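Local coordinates for T-lymphoma invasion and metastasis-inducing protein 1 (Homo sapiens, PDB 4K2P) that probably binds phosphoinositides and protein partners such as Par-3 through its PH and coiled-coil region, in signalling linked to tight junctions, at residues L137-I148 with F188-L199. The protein carries 5 engineered substitutions. Numbering follows the deposited sequence.
Sequences LKSEIKKLEQKI and FQMDLFRFRCYL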
loop_
_atom_site.group_PDB
_atom_site.type_symbol
_atom_site.label_atom_id
_atom_site.label_comp_id
_atom_site.label_asym_id
_atom_site.label_seq_id
_atom_site.Cartn_x
_atom_site.Cartn_y
_atom_site.Cartn_z
ATOM N N LEU A 137 0.980 15.283 -7.805
ATOM C CA LEU A 137 1.739 14.188 -7.203
ATOM C C LEU A 137 3.118 14.658 -6.762
ATOM O O LEU A 137 3.563 14.339 -5.664
ATOM C CB LEU A 137 1.887 13.021 -8.182
ATOM C CG LEU A 137 0.650 12.177 -8.473
ATOM C CD1 LEU A 137 1.009 11.090 -9.475
ATOM C CD2 LEU A 137 0.062 11.575 -7.207
ATOM N N LYS A 138 3.792 15.416 -7.620
ATOM C CA LYS A 138 5.112 15.942 -7.293
ATOM C C LYS A 138 5.036 16.907 -6.118
ATOM O O LYS A 138 5.954 16.974 -5.307
ATOM C CB LYS A 138 5.734 16.632 -8.497
ATOM C CG LYS A 138 6.102 15.666 -9.606
ATOM C CD LYS A 138 6.632 16.400 -10.817
ATOM C CE LYS A 138 6.912 15.434 -11.954
ATOM N NZ LYS A 138 7.211 16.151 -13.222
ATOM N N SER A 139 3.946 17.659 -6.043
ATOM C CA SER A 139 3.753 18.613 -4.966
ATOM C C SER A 139 3.580 17.905 -3.627
ATOM O O SER A 139 4.146 18.323 -2.618
ATOM C CB SER A 139 2.539 19.494 -5.255
ATOM O OG SER A 139 2.232 20.302 -4.133
ATOM N N GLU A 140 2.806 16.822 -3.633
ATOM C CA GLU A 140 2.534 16.048 -2.427
ATOM C C GLU A 140 3.801 15.337 -1.974
ATOM O O GLU A 140 4.017 15.099 -0.780
ATOM C CB GLU A 140 1.415 15.040 -2.681
ATOM C CG GLU A 140 0.045 15.671 -2.835
ATOM C CD GLU A 140 -0.437 16.345 -1.561
ATOM O OE1 GLU A 140 -0.542 15.661 -0.524
ATOM O OE2 GLU A 140 -0.713 17.561 -1.600
ATOM N N ILE A 141 4.633 14.998 -2.948
ATOM C CA ILE A 141 5.905 14.357 -2.684
ATOM C C ILE A 141 6.808 15.369 -1.983
ATOM O O ILE A 141 7.430 15.058 -0.972
ATOM C CB ILE A 141 6.533 13.830 -4.000
ATOM C CG1 ILE A 141 5.838 12.528 -4.407
ATOM C CG2 ILE A 141 8.040 13.616 -3.865
ATOM C CD1 ILE A 141 6.132 12.077 -5.819
ATOM N N LYS A 142 6.836 16.591 -2.496
ATOM C CA LYS A 142 7.641 17.647 -1.899
ATOM C C LYS A 142 7.204 17.915 -0.463
ATOM O O LYS A 142 8.039 18.101 0.425
ATOM C CB LYS A 142 7.544 18.932 -2.720
ATOM C CG LYS A 142 8.296 18.889 -4.045
ATOM C CD LYS A 142 8.229 20.235 -4.755
ATOM C CE LYS A 142 8.887 20.191 -6.132
ATOM N NZ LYS A 142 8.014 19.537 -7.158
ATOM N N LYS A 143 5.899 17.909 -0.229
ATOM C CA LYS A 143 5.375 18.186 1.100
ATOM C C LYS A 143 5.789 17.114 2.086
ATOM O O LYS A 143 6.174 17.420 3.216
ATOM C CB LYS A 143 3.853 18.307 1.073
ATOM C CG LYS A 143 3.365 19.632 0.523
ATOM C CD LYS A 143 1.851 19.701 0.532
ATOM C CE LYS A 143 1.344 20.928 -0.204
ATOM N NZ LYS A 143 -0.147 20.972 -0.223
ATOM N N LEU A 144 5.738 15.863 1.645
ATOM C CA LEU A 144 6.110 14.744 2.492
ATOM C C LEU A 144 7.588 14.771 2.841
ATOM O O LEU A 144 7.960 14.421 3.947
ATOM C CB LEU A 144 5.760 13.418 1.816
ATOM C CG LEU A 144 4.293 13.020 1.964
ATOM C CD1 LEU A 144 3.924 11.981 0.907
ATOM C CD2 LEU A 144 4.035 12.495 3.366
ATOM N N GLU A 145 8.430 15.164 1.892
ATOM C CA GLU A 145 9.861 15.258 2.134
ATOM C C GLU A 145 10.167 16.370 3.146
ATOM O O GLU A 145 11.092 16.248 3.954
ATOM C CB GLU A 145 10.619 15.497 0.827
ATOM C CG GLU A 145 10.578 14.312 -0.140
ATOM C CD GLU A 145 11.345 14.574 -1.430
ATOM O OE1 GLU A 145 11.197 15.661 -2.012
ATOM O OE2 GLU A 145 12.105 13.684 -1.867
ATOM N N GLN A 146 9.394 17.450 3.103
ATOM C CA GLN A 146 9.555 18.527 4.076
ATOM C C GLN A 146 9.155 18.041 5.471
ATOM O O GLN A 146 9.833 18.334 6.457
ATOM C CB GLN A 146 8.719 19.754 3.684
ATOM C CG GLN A 146 9.293 20.564 2.528
ATOM C CD GLN A 146 8.335 21.636 2.010
ATOM O OE1 GLN A 146 7.110 21.481 2.059
ATOM N NE2 GLN A 146 8.896 22.740 1.526
ATOM N N LYS A 147 8.074 17.270 5.544
ATOM C CA LYS A 147 7.583 16.742 6.809
ATOM C C LYS A 147 8.547 15.722 7.389
ATOM O O LYS A 147 8.726 15.652 8.603
ATOM C CB LYS A 147 6.194 16.114 6.635
ATOM C CG LYS A 147 5.077 17.151 6.569
ATOM C CD LYS A 147 3.680 16.548 6.506
ATOM C CE LYS A 147 3.378 15.935 5.161
ATOM N NZ LYS A 147 1.934 15.563 5.026
ATOM N N ILE A 148 9.184 14.953 6.515
ATOM C CA ILE A 148 10.137 13.943 6.939
ATOM C C ILE A 148 11.378 14.623 7.498
ATOM O O ILE A 148 11.929 14.190 8.504
ATOM C CB ILE A 148 10.519 13.002 5.772
ATOM C CG1 ILE A 148 9.355 12.066 5.455
ATOM C CG2 ILE A 148 11.758 12.180 6.095
ATOM C CD1 ILE A 148 9.467 11.378 4.095
ATOM N N PHE A 188 5.037 8.651 6.924
ATOM C CA PHE A 188 5.449 9.592 5.896
ATOM C C PHE A 188 6.204 8.877 4.778
ATOM O O PHE A 188 6.018 9.195 3.604
ATOM C CB PHE A 188 6.341 10.700 6.469
ATOM C CG PHE A 188 5.626 11.695 7.350
ATOM C CD1 PHE A 188 4.272 11.952 7.206
ATOM C CD2 PHE A 188 6.328 12.398 8.313
ATOM C CE1 PHE A 188 3.634 12.878 8.020
ATOM C CE2 PHE A 188 5.691 13.319 9.127
ATOM C CZ PHE A 188 4.343 13.560 8.972
ATOM N N GLN A 189 7.062 7.928 5.147
ATOM C CA GLN A 189 7.890 7.217 4.179
ATOM C C GLN A 189 7.042 6.281 3.340
ATOM O O GLN A 189 7.338 6.039 2.174
ATOM C CB GLN A 189 8.996 6.425 4.869
ATOM C CG GLN A 189 10.063 7.281 5.522
ATOM C CD GLN A 189 10.982 7.937 4.521
ATOM O OE1 GLN A 189 10.827 7.776 3.314
ATOM N NE2 GLN A 189 11.944 8.685 5.018
ATOM N N MET A 190 6.018 5.724 3.967
ATOM C CA MET A 190 5.067 4.876 3.286
ATOM C C MET A 190 4.269 5.716 2.274
ATOM O O MET A 190 4.064 5.294 1.140
ATOM C CB MET A 190 4.138 4.206 4.301
ATOM C CG MET A 190 3.179 3.201 3.714
ATOM S SD MET A 190 4.000 1.811 2.911
ATOM C CE MET A 190 4.888 1.087 4.299
ATOM N N ASP A 191 3.839 6.908 2.680
ATOM C CA ASP A 191 3.061 7.779 1.797
ATOM C C ASP A 191 3.910 8.256 0.624
ATOM O O ASP A 191 3.445 8.322 -0.509
ATOM C CB ASP A 191 2.501 8.974 2.567
ATOM C CG ASP A 191 1.311 8.605 3.440
ATOM O OD1 ASP A 191 0.596 7.637 3.120
ATOM O OD2 ASP A 191 1.088 9.284 4.456
ATOM N N LEU A 192 5.169 8.557 0.907
ATOM C CA LEU A 192 6.112 9.020 -0.102
ATOM C C LEU A 192 6.381 7.936 -1.146
ATOM O O LEU A 192 6.452 8.214 -2.340
ATOM C CB LEU A 192 7.416 9.444 0.572
ATOM C CG LEU A 192 8.551 9.926 -0.330
ATOM C CD1 LEU A 192 8.099 11.060 -1.214
ATOM C CD2 LEU A 192 9.737 10.342 0.517
ATOM N N PHE A 193 6.550 6.707 -0.681
ATOM C CA PHE A 193 6.778 5.559 -1.555
ATOM C C PHE A 193 5.556 5.367 -2.446
ATOM O O PHE A 193 5.672 5.117 -3.644
ATOM C CB PHE A 193 7.063 4.310 -0.710
ATOM C CG PHE A 193 7.253 3.042 -1.502
ATOM C CD1 PHE A 193 6.178 2.222 -1.792
ATOM C CD2 PHE A 193 8.513 2.647 -1.903
ATOM C CE1 PHE A 193 6.351 1.053 -2.501
ATOM C CE2 PHE A 193 8.698 1.478 -2.608
ATOM C CZ PHE A 193 7.614 0.675 -2.907
ATOM N N ARG A 194 4.384 5.520 -1.843
ATOM C CA ARG A 194 3.123 5.333 -2.533
ATOM C C ARG A 194 2.940 6.373 -3.637
ATOM O O ARG A 194 2.567 6.032 -4.760
ATOM C CB ARG A 194 1.969 5.394 -1.536
ATOM C CG ARG A 194 0.610 5.154 -2.158
ATOM C CD ARG A 194 -0.415 4.724 -1.127
ATOM N NE ARG A 194 -0.615 5.726 -0.078
ATOM C CZ ARG A 194 -1.359 6.819 -0.210
ATOM N NH1 ARG A 194 -1.957 7.087 -1.360
ATOM N NH2 ARG A 194 -1.487 7.665 0.805
ATOM N N PHE A 195 3.208 7.637 -3.328
ATOM C CA PHE A 195 3.058 8.687 -4.324
ATOM C C PHE A 195 4.091 8.509 -5.418
ATOM O O PHE A 195 3.825 8.811 -6.575
ATOM C CB PHE A 195 3.162 10.078 -3.694
ATOM C CG PHE A 195 1.914 10.505 -2.977
ATOM C CD1 PHE A 195 0.759 10.768 -3.685
ATOM C CD2 PHE A 195 1.891 10.644 -1.604
ATOM C CE1 PHE A 195 -0.399 11.161 -3.037
ATOM C CE2 PHE A 195 0.730 11.037 -0.951
ATOM C CZ PHE A 195 -0.412 11.292 -1.672
ATOM N N ARG A 196 5.264 7.997 -5.063
ATOM C CA ARG A 196 6.292 7.737 -6.061
ATOM C C ARG A 196 5.894 6.575 -6.965
ATOM O O ARG A 196 6.304 6.508 -8.123
ATOM C CB ARG A 196 7.631 7.458 -5.391
ATOM C CG ARG A 196 8.350 8.716 -4.963
ATOM C CD ARG A 196 9.642 8.413 -4.238
ATOM N NE ARG A 196 10.348 9.647 -3.910
ATOM C CZ ARG A 196 11.210 9.787 -2.909
ATOM N NH1 ARG A 196 11.474 8.768 -2.101
ATOM N NH2 ARG A 196 11.802 10.957 -2.714
ATOM N N CYS A 197 5.100 5.657 -6.437
ATOM C CA CYS A 197 4.574 4.580 -7.255
ATOM C C CYS A 197 3.585 5.145 -8.266
ATOM O O CYS A 197 3.610 4.780 -9.445
ATOM C CB CYS A 197 3.893 3.516 -6.395
ATOM S SG CYS A 197 5.017 2.389 -5.565
ATOM N N TYR A 198 2.709 6.030 -7.796
ATOM C CA TYR A 198 1.684 6.634 -8.652
ATOM C C TYR A 198 2.328 7.443 -9.758
ATOM O O TYR A 198 1.928 7.381 -10.920
ATOM C CB TYR A 198 0.763 7.547 -7.845
ATOM C CG TYR A 198 -0.044 6.870 -6.766
ATOM C CD1 TYR A 198 -0.050 5.483 -6.615
ATOM C CD2 TYR A 198 -0.803 7.626 -5.892
ATOM C CE1 TYR A 198 -0.802 4.883 -5.618
ATOM C CE2 TYR A 198 -1.546 7.044 -4.908
ATOM C CZ TYR A 198 -1.541 5.674 -4.764
ATOM O OH TYR A 198 -2.303 5.123 -3.765
ATOM N N LEU A 199 3.339 8.213 -9.381
ATOM C CA LEU A 199 4.014 9.093 -10.317
ATOM C C LEU A 199 4.742 8.273 -11.365
ATOM O O LEU A 199 4.727 8.610 -12.543
ATOM C CB LEU A 199 4.994 10.014 -9.590
ATOM C CG LEU A 199 5.737 11.016 -10.477
ATOM C CD1 LEU A 199 4.769 11.951 -11.194
ATOM C CD2 LEU A 199 6.730 11.809 -9.659
#
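Phe188, Phe195 and Leu137 carry the largest share of an antiparallel coiled-coil seam, in which segments 137-148 and 188-199, on helices 133-161 and 168-203, run with axes 9.5 Å apart at closest approach and 159° between their directions. Phe195 is a knob in the hole formed by Leu137, Glu140, Ile141 and Leu144. CB of Glu140 stands over the centre of the Phe195 ring in a CH-pi contact, 4.2 Å from the centroid, while Leu137 CD2 lies at the ring edge, 3.7 Å from Phe195 CD1. The other methyl of Leu137, CD1, packs on the backbone at Leu199 N. Further along, CB of Lys147 lies over one face of the Phe188 ring, displaced toward the rim, and Ile148 CG1 presses on Phe188 CB at 3.5 Å. With chi2 extended, CD of Lys147 also reaches the ring, 3.9 Å from Phe188 CZ, and the bend at chi3 (-73°) carries CE along it. An alanine in place of Phe188 would probably leave the Lys147 methylenes and Leu144 CD2 without their aromatic partner and open a gap at this end. Leu144 and Leu192 interlock between the two rings as reciprocal knobs. Glu145 OE2 forms a salt bridge with Arg196 NH2 at 2.9 Å, near the guanidinium plane. Val124 of helix 106-128 also touches Phe195. Cohesion thus comes mainly from interlocked apolar groups, with the crossing salt bridge set at the margin.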